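Local coordinates for protein endoglucanase (Komagataeibacter sucrofermentans, PDB 6VC5) that probably cleaves internal beta-1,4-glucosidic linkages in cellulose and related beta-glucans, at residues 36-41 / 223-228; 161-166 / 231-236. One frame throughout, in Å; residues are numbered along the deposited sequence. Where two conformers were deposited one is given.

Interaction 1: 36-41 / 223-228; sequences QGYGML and AIRVPL
In the core of the (alpha/alpha)6 barrel expected of glycosyl hydrolase family 8, Tyr38 of helix 33-46 and Arg225 of helix 225-232 reach towards each other from opposite directions. Their backbones stay well apart, with Tyr38 CA 13.5 Å from Arg225 CA, and only the ends of the two long side chains meet. The phenol hydroxyl lies over one face of the guanidinium group instead of at its N-H rim, and from there the angle is too poor for a hydrogen bond. Arg225 was modelled in two conformers; in the one described Tyr38 OH is 2.9 Å from Arg225 NH2, and this closeness is doubtful. The phenol ring and the guanidinium plane are 30° apart. In both residues CG stands anti to the carbonyl carbon (chi1 -71° in Tyr38), which sends each chain into the space between the helices. The hydroxyl has its polar partner in Glu34, to which it is hydrogen-bonded, while a long, weak ion pair links Arg225 NH1 to the same carboxylate. A phenylalanine in place of Tyr38 would probably leave Glu34 without this hydrogen-bonding partner. Leu308 of helix 300-313 touches both side chains. In the same conformer of Arg225, Tyr38 CZ sits 3.4 Å above the guanidinium plane, displaced towards its rim.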
ATOM      1  N   GLN A  36      10.554  -0.880  -4.274  1.00  6.48           N
ATOM      2  CA  GLN A  36      10.690  -0.970  -5.726  1.00  6.13           C
ATOM      3  C   GLN A  36       9.350  -0.663  -6.391  1.00  7.55           C
ATOM      4  O   GLN A  36       9.286   0.028  -7.423  1.00  7.18           O
ATOM      5  CB  GLN A  36      11.178  -2.366  -6.122  1.00  7.20           C
ATOM      6  CG  GLN A  36      12.543  -2.768  -5.547  1.00  8.36           C
ATOM      7  CD  GLN A  36      13.653  -1.819  -5.946  1.00  9.57           C
ATOM      8  OE1 GLN A  36      14.293  -1.215  -5.095  1.00  9.60           O
ATOM      9  NE2 GLN A  36      13.887  -1.683  -7.255  1.00  8.19           N
ATOM     10  N   GLY A  37       8.261  -1.122  -5.766  1.00  7.60           N
ATOM     11  CA  GLY A  37       6.942  -0.841  -6.293  1.00  8.36           C
ATOM     12  C   GLY A  37       6.626   0.640  -6.318  1.00  7.36           C
ATOM     13  O   GLY A  37       6.058   1.141  -7.291  1.00  8.56           O
ATOM     14  N   TYR A  38       6.993   1.360  -5.252  1.00  7.25           N
ATOM     15  CA  TYR A  38       6.807   2.809  -5.248  1.00  7.70           C
ATOM     16  C   TYR A  38       7.638   3.472  -6.339  1.00  8.24           C
ATOM     17  O   TYR A  38       7.160   4.375  -7.034  1.00  9.03           O
ATOM     18  CB  TYR A  38       7.161   3.411  -3.881  1.00  9.10           C
ATOM     19  CG  TYR A  38       6.189   3.095  -2.769  1.00 11.37           C
ATOM     20  CD1 TYR A  38       4.822   3.013  -3.007  1.00 13.01           C
ATOM     21  CD2 TYR A  38       6.649   2.893  -1.479  1.00 14.21           C
ATOM     22  CE1 TYR A  38       3.936   2.722  -1.981  1.00 14.27           C
ATOM     23  CE2 TYR A  38       5.778   2.607  -0.452  1.00 14.81           C
ATOM     24  CZ  TYR A  38       4.427   2.513  -0.705  1.00 15.71           C
ATOM     25  OH  TYR A  38       3.573   2.213   0.341  1.00 18.23           O
ATOM     26  N   GLY A  39       8.903   3.064  -6.477  1.00  8.14           N
ATOM     27  CA  GLY A  39       9.740   3.645  -7.514  1.00  9.60           C
ATOM     28  C   GLY A  39       9.157   3.432  -8.896  1.00 14.37           C
ATOM     29  O   GLY A  39       9.126   4.351  -9.720  1.00 11.00           O
ATOM     30  N   MET A  40       8.656   2.219  -9.151  1.00 19.80           N
ATOM     31  CA  MET A  40       8.031   1.914 -10.432  1.00 22.02           C
ATOM     32  C   MET A  40       6.738   2.706 -10.624  1.00 21.49           C
ATOM     33  O   MET A  40       6.487   3.270 -11.698  1.00 19.41           O
ATOM     34  CB  MET A  40       7.781   0.410 -10.502  1.00 17.97           C
ATOM     35  CG  MET A  40       9.058  -0.408 -10.643  1.00 15.22           C
ATOM     36  SD  MET A  40       8.722  -2.193 -10.430  1.00  7.18           S
ATOM     37  CE  MET A  40       7.692  -2.540 -11.906  1.00 11.75           C
ATOM     38  N   LEU A  41       5.909   2.779  -9.577  1.00 11.64           N
ATOM     39  CA  LEU A  41       4.640   3.494  -9.707  1.00  9.60           C
ATOM     40  C   LEU A  41       4.864   4.986  -9.937  1.00  8.79           C
ATOM     41  O   LEU A  41       4.195   5.608 -10.776  1.00  8.84           O
ATOM     42  CB  LEU A  41       3.788   3.263  -8.456  1.00  9.95           C
ATOM     43  CG  LEU A  41       2.328   3.729  -8.535  1.00 10.35           C
ATOM     44  CD1 LEU A  41       1.534   2.755  -9.394  1.00 10.83           C
ATOM     45  CD2 LEU A  41       1.721   3.844  -7.143  1.00 13.14           C
ATOM     46  N   ALA A 223      -2.156   1.520   8.697  1.00  5.47           N
ATOM     47  CA  ALA A 223      -3.573   1.784   8.545  1.00  5.88           C
ATOM     48  C   ALA A 223      -3.878   3.129   7.907  1.00  5.00           C
ATOM     49  O   ALA A 223      -4.919   3.307   7.358  1.00  4.78           O
ATOM     50  CB  ALA A 223      -4.317   1.621   9.865  1.00  7.03           C
ATOM     51  N   ILE A 224      -2.922   4.033   7.937  1.00  5.55           N
ATOM     52  CA  ILE A 224      -3.166   5.363   7.428  1.00  6.90           C
ATOM     53  C   ILE A 224      -3.241   5.270   5.922  1.00  7.38           C
ATOM     54  O   ILE A 224      -3.954   6.060   5.338  1.00  8.18           O
ATOM     55  CB  ILE A 224      -1.967   6.298   7.766  1.00  7.36           C
ATOM     56  CG1 ILE A 224      -2.195   7.736   7.300  1.00  7.86           C
ATOM     57  CG2 ILE A 224      -0.696   5.783   7.110  1.00  7.51           C
ATOM     58  CD1 ILE A 224      -3.317   8.411   8.041  1.00 10.84           C
ATOM     59  N   ARG A 225      -2.832   4.220   5.258  0.50  5.82           N
ATOM     60  CA  ARG A 225      -3.135   4.068   3.854  0.50  7.81           C
ATOM     61  C   ARG A 225      -4.592   3.763   3.520  0.50  7.68           C
ATOM     62  O   ARG A 225      -4.988   3.880   2.399  0.50 10.32           O
ATOM     63  CB  ARG A 225      -2.150   3.121   3.178  0.50  8.10           C
ATOM     64  CG  ARG A 225      -0.754   3.727   3.102  0.50  9.69           C
ATOM     65  CD  ARG A 225       0.211   2.982   2.200  0.50 11.71           C
ATOM     66  NE  ARG A 225       1.572   3.118   2.720  0.50 14.54           N
ATOM     67  CZ  ARG A 225       2.519   3.933   2.248  0.50 15.13           C
ATOM     68  NH1 ARG A 225       3.677   3.967   2.831  0.50 18.04           N
ATOM     69  NH2 ARG A 225       2.326   4.695   1.196  0.50 18.82           N
ATOM     70  N   VAL A 226      -5.307   3.190   4.468  1.00  6.63           N
ATOM     71  CA  VAL A 226      -6.665   2.735   4.183  1.00  7.20           C
ATOM     72  C   VAL A 226      -7.589   3.839   3.664  1.00  7.43           C
ATOM     73  O   VAL A 226      -8.154   3.700   2.600  1.00  8.00           O
ATOM     74  CB  VAL A 226      -7.297   1.984   5.381  1.00  6.36           C
ATOM     75  CG1 VAL A 226      -8.774   1.695   5.128  1.00  9.01           C
ATOM     76  CG2 VAL A 226      -6.542   0.683   5.613  1.00  8.17           C
ATOM     77  N   PRO A 227      -7.746   4.922   4.407  1.00  6.81           N
ATOM     78  CA  PRO A 227      -8.596   5.993   3.868  1.00  7.20           C
ATOM     79  C   PRO A 227      -8.099   6.518   2.526  1.00  8.37           C
ATOM     80  O   PRO A 227      -8.918   6.863   1.666  1.00 11.09           O
ATOM     81  CB  PRO A 227      -8.571   7.061   4.977  1.00  7.93           C
ATOM     82  CG  PRO A 227      -7.333   6.743   5.792  1.00  7.12           C
ATOM     83  CD  PRO A 227      -7.235   5.249   5.751  1.00  6.52           C
ATOM     84  N   LEU A 228      -6.782   6.527   2.298  1.00  6.72           N
ATOM     85  CA  LEU A 228      -6.264   6.981   1.009  1.00  8.18           C
ATOM     86  C   LEU A 228      -6.680   6.053  -0.131  1.00  7.59           C
ATOM     87  O   LEU A 228      -7.178   6.514  -1.165  1.00  8.19           O
ATOM     88  CB  LEU A 228      -4.747   7.122   1.064  1.00 10.76           C
ATOM     89  CG  LEU A 228      -4.196   7.737  -0.227  1.00 12.36           C
ATOM     90  CD1 LEU A 228      -4.675   9.177  -0.383  1.00 16.46           C
ATOM     91  CD2 LEU A 228      -2.690   7.662  -0.236  1.00 15.81           C
TER

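Interaction 2: 161-166 / 231-236; sequences SLMQAF and SWAHML
Ser161 OG, on the same helical turn as Met163, is held by two hydrogen bonds, to Leu94 O and to Tyr120 OH, and points away from the side on which Met163 meets Ala233 and Met235. Met163 is the one residue of its segment that makes that apolar contact, through CG, SD and CE. It reaches across to the end of helix 225-232, where its methyl CE lies 3.6 Å from Ala233 CB and equally near to Ala233 CA. The chain runs out from the helix and then bends at its last torsion (chi3 -68°), which turns CE towards the alanine and leaves the sulfur alongside it, with Met163 SD 3.7 Å from Ala233 CB. Met235 approaches differently. Its chain is extended beyond CG (chi3 -174°) and slides past Met163 in the opposite direction, bringing Met235 CE to 3.9 Å from Met163 SD and just as close to Met163 CG. Met163 is thus touched at its tip by the alanine and along its length by the second methyl group. The short alanine side chain is consistent with the fairly close backbones, 7.9 Å between Met163 CA and Ala233 CA. Met159, one turn earlier on the same helix as Met163, also touches both Ala233 and Met235 and extends the apolar patch. Beside it, Trp232 packs on Pro160 and on helix 300-313. The chain reverses at His234, whose positive phi (62°) accompanies a 3.0 Å hydrogen bond from His234 N to Ser231 O. With a second bond back into the last turn, this is a Schellman motif ending helix 225-232, and it delivers Ala233 and Met235 to the flank of helix 159-169 in the helical barrel.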
ATOM      1  N   SER A 161      -5.132  -1.048  -7.486  1.00  8.18           N
ATOM      2  CA  SER A 161      -4.497  -2.184  -8.137  1.00  8.41           C
ATOM      3  C   SER A 161      -5.474  -3.337  -8.338  1.00  8.77           C
ATOM      4  O   SER A 161      -5.435  -4.008  -9.380  1.00  8.82           O
ATOM      5  CB  SER A 161      -3.293  -2.649  -7.323  1.00  8.58           C
ATOM      6  OG  SER A 161      -2.578  -3.606  -8.070  1.00  8.60           O
ATOM      7  N   LEU A 162      -6.341  -3.593  -7.350  1.00  8.69           N
ATOM      8  CA  LEU A 162      -7.384  -4.602  -7.526  1.00 10.86           C
ATOM      9  C   LEU A 162      -8.327  -4.222  -8.659  1.00 11.05           C
ATOM     10  O   LEU A 162      -8.758  -5.088  -9.428  1.00 10.78           O
ATOM     11  CB  LEU A 162      -8.147  -4.812  -6.212  1.00 11.44           C
ATOM     12  CG  LEU A 162      -7.315  -5.250  -5.005  1.00 15.77           C
ATOM     13  CD1 LEU A 162      -8.230  -5.497  -3.810  1.00 18.66           C
ATOM     14  CD2 LEU A 162      -6.507  -6.484  -5.326  1.00 18.43           C
ATOM     15  N   MET A 163      -8.660  -2.931  -8.780  1.00  9.94           N
ATOM     16  CA  MET A 163      -9.513  -2.479  -9.875  1.00 11.16           C
ATOM     17  C   MET A 163      -8.822  -2.692 -11.216  1.00 11.51           C
ATOM     18  O   MET A 163      -9.459  -3.076 -12.206  1.00 11.56           O
ATOM     19  CB  MET A 163      -9.827  -0.989  -9.698  1.00 14.75           C
ATOM     20  CG  MET A 163     -10.449  -0.574  -8.358  1.00 18.16           C
ATOM     21  SD  MET A 163     -11.302   1.021  -8.445  1.00 23.78           S
ATOM     22  CE  MET A 163      -9.997   2.191  -8.696  1.00 24.61           C
ATOM     23  N   GLN A 164      -7.513  -2.431 -11.269  1.00 11.52           N
ATOM     24  CA  GLN A 164      -6.768  -2.666 -12.499  1.00 10.99           C
ATOM     25  C   GLN A 164      -6.763  -4.144 -12.863  1.00 10.76           C
ATOM     26  O   GLN A 164      -6.879  -4.504 -14.040  1.00 12.44           O
ATOM     27  CB  GLN A 164      -5.336  -2.151 -12.341  1.00 13.59           C
ATOM     28  CG  GLN A 164      -4.476  -2.335 -13.571  1.00 14.88           C
ATOM     29  CD  GLN A 164      -4.936  -1.492 -14.742  1.00 18.17           C
ATOM     30  OE1 GLN A 164      -5.122  -1.998 -15.852  1.00 22.49           O
ATOM     31  NE2 GLN A 164      -5.124  -0.205 -14.506  1.00 22.61           N
ATOM     32  N   ALA A 165      -6.611  -5.021 -11.865  1.00  8.89           N
ATOM     33  CA  ALA A 165      -6.614  -6.455 -12.141  1.00 10.15           C
ATOM     34  C   ALA A 165      -7.940  -6.889 -12.760  1.00  9.93           C
ATOM     35  O   ALA A 165      -7.965  -7.699 -13.696  1.00 11.26           O
ATOM     36  CB  ALA A 165      -6.337  -7.224 -10.850  1.00 10.93           C
ATOM     37  N   PHE A 166      -9.052  -6.348 -12.264  1.00 10.47           N
ATOM     38  CA  PHE A 166     -10.346  -6.662 -12.866  1.00 11.63           C
ATOM     39  C   PHE A 166     -10.451  -6.118 -14.285  1.00 12.86           C
ATOM     40  O   PHE A 166     -10.997  -6.788 -15.175  1.00 14.13           O
ATOM     41  CB  PHE A 166     -11.491  -6.118 -12.016  1.00 13.76           C
ATOM     42  CG  PHE A 166     -12.840  -6.419 -12.598  1.00 14.79           C
ATOM     43  CD1 PHE A 166     -13.304  -7.723 -12.620  1.00 14.74           C
ATOM     44  CD2 PHE A 166     -13.618  -5.414 -13.150  1.00 15.78           C
ATOM     45  CE1 PHE A 166     -14.541  -8.029 -13.175  1.00 15.51           C
ATOM     46  CE2 PHE A 166     -14.858  -5.710 -13.709  1.00 16.75           C
ATOM     47  CZ  PHE A 166     -15.311  -7.020 -13.717  1.00 17.33           C
ATOM     48  N   SER A 231     -10.475   6.316  -0.793  1.00 10.99           N
ATOM     49  CA  SER A 231     -10.810   7.555  -1.495  1.00 12.67           C
ATOM     50  C   SER A 231     -10.375   7.488  -2.956  1.00 13.76           C
ATOM     51  O   SER A 231     -11.147   7.819  -3.866  1.00 14.54           O
ATOM     52  CB  SER A 231     -10.152   8.741  -0.796  1.00 15.03           C
ATOM     53  OG  SER A 231     -10.543   9.949  -1.424  1.00 18.73           O
ATOM     54  N   TRP A 232      -9.142   7.042  -3.192  1.00 10.68           N
ATOM     55  CA  TRP A 232      -8.584   6.978  -4.542  1.00 10.03           C
ATOM     56  C   TRP A 232      -9.445   6.103  -5.452  1.00 13.20           C
ATOM     57  O   TRP A 232      -9.704   6.460  -6.609  1.00 15.20           O
ATOM     58  CB  TRP A 232      -7.174   6.414  -4.387  1.00 11.23           C
ATOM     59  CG  TRP A 232      -6.279   6.287  -5.577  1.00 12.81           C
ATOM     60  CD1 TRP A 232      -6.586   6.466  -6.897  1.00 15.18           C
ATOM     61  CD2 TRP A 232      -4.902   5.920  -5.528  1.00 13.86           C
ATOM     62  NE1 TRP A 232      -5.463   6.236  -7.676  1.00 15.55           N
ATOM     63  CE2 TRP A 232      -4.420   5.897  -6.851  1.00 15.35           C
ATOM     64  CE3 TRP A 232      -4.023   5.619  -4.482  1.00 15.74           C
ATOM     65  CZ2 TRP A 232      -3.098   5.570  -7.156  1.00 15.38           C
ATOM     66  CZ3 TRP A 232      -2.716   5.294  -4.782  1.00 16.91           C
ATOM     67  CH2 TRP A 232      -2.263   5.279  -6.111  1.00 17.46           C
ATOM     68  N   ALA A 233      -9.937   4.982  -4.932  1.00 11.64           N
ATOM     69  CA  ALA A 233     -10.769   4.055  -5.691  1.00 13.08           C
ATOM     70  C   ALA A 233     -12.253   4.419  -5.700  1.00 15.76           C
ATOM     71  O   ALA A 233     -13.053   3.647  -6.245  1.00 16.68           O
ATOM     72  CB  ALA A 233     -10.598   2.638  -5.142  1.00 13.58           C
ATOM     73  N   HIS A 234     -12.645   5.552  -5.110  1.00 14.34           N
ATOM     74  CA  HIS A 234     -14.050   5.985  -5.056  1.00 16.04           C
ATOM     75  C   HIS A 234     -14.925   4.991  -4.295  1.00 16.63           C
ATOM     76  O   HIS A 234     -16.097   4.782  -4.623  1.00 17.70           O
ATOM     77  CB  HIS A 234     -14.603   6.293  -6.451  1.00 21.56           C
ATOM     78  CG  HIS A 234     -13.722   7.196  -7.256  1.00 24.79           C
ATOM     79  ND1 HIS A 234     -13.515   8.519  -6.929  1.00 27.67           N
ATOM     80  CD2 HIS A 234     -12.980   6.962  -8.364  1.00 27.76           C
ATOM     81  CE1 HIS A 234     -12.694   9.065  -7.808  1.00 28.76           C
ATOM     82  NE2 HIS A 234     -12.354   8.141  -8.690  1.00 28.76           N
ATOM     83  N   MET A 235     -14.351   4.390  -3.253  1.00 15.15           N
ATOM     84  CA  MET A 235     -15.036   3.404  -2.431  1.00 15.40           C
ATOM     85  C   MET A 235     -15.280   3.884  -1.010  1.00 15.24           C
ATOM     86  O   MET A 235     -15.797   3.108  -0.196  1.00 17.46           O
ATOM     87  CB  MET A 235     -14.237   2.091  -2.363  1.00 14.84           C
ATOM     88  CG  MET A 235     -14.104   1.319  -3.679  1.00 16.04           C
ATOM     89  SD  MET A 235     -12.906  -0.061  -3.533  1.00 14.19           S
ATOM     90  CE  MET A 235     -12.842  -0.634  -5.223  1.00 18.68           C
ATOM     91  N   LEU A 236     -14.920   5.125  -0.675  1.00 15.08           N
ATOM     92  CA  LEU A 236     -15.110   5.640   0.681  1.00 16.57           C
ATOM     93  C   LEU A 236     -16.570   6.054   0.859  1.00 18.16           C
ATOM     94  O   LEU A 236     -17.035   7.006   0.222  1.00 19.35           O
ATOM     95  CB  LEU A 236     -14.162   6.810   0.933  1.00 17.47           C
ATOM     96  CG  LEU A 236     -13.962   7.232   2.389  1.00 18.17           C
ATOM     97  CD1 LEU A 236     -13.314   6.107   3.179  1.00 18.41           C
ATOM     98  CD2 LEU A 236     -13.118   8.495   2.461  1.00 17.68           C
TER

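Helix 225-232 is common to both interactions: the part containing Arg225 takes part in interaction 1 and its end, with the turn that follows, in interaction 2. The two centres lie about 13 Å apart. Along the chain the order is 36-41, 161-166, 223-228 and 231-236, so the connections cross, and this one short helix is placed at successive points against helix 33-46 and then helix 159-169. Interaction 1 is buried, about 4 Å from the centre of the chain, whereas interaction 2 is partly buried and lies about 12 Å from it. Together they join sequence-distant helices of a single barrel, one where a phenol lies over a guanidinium face in its interior and the other through apolar packing further out.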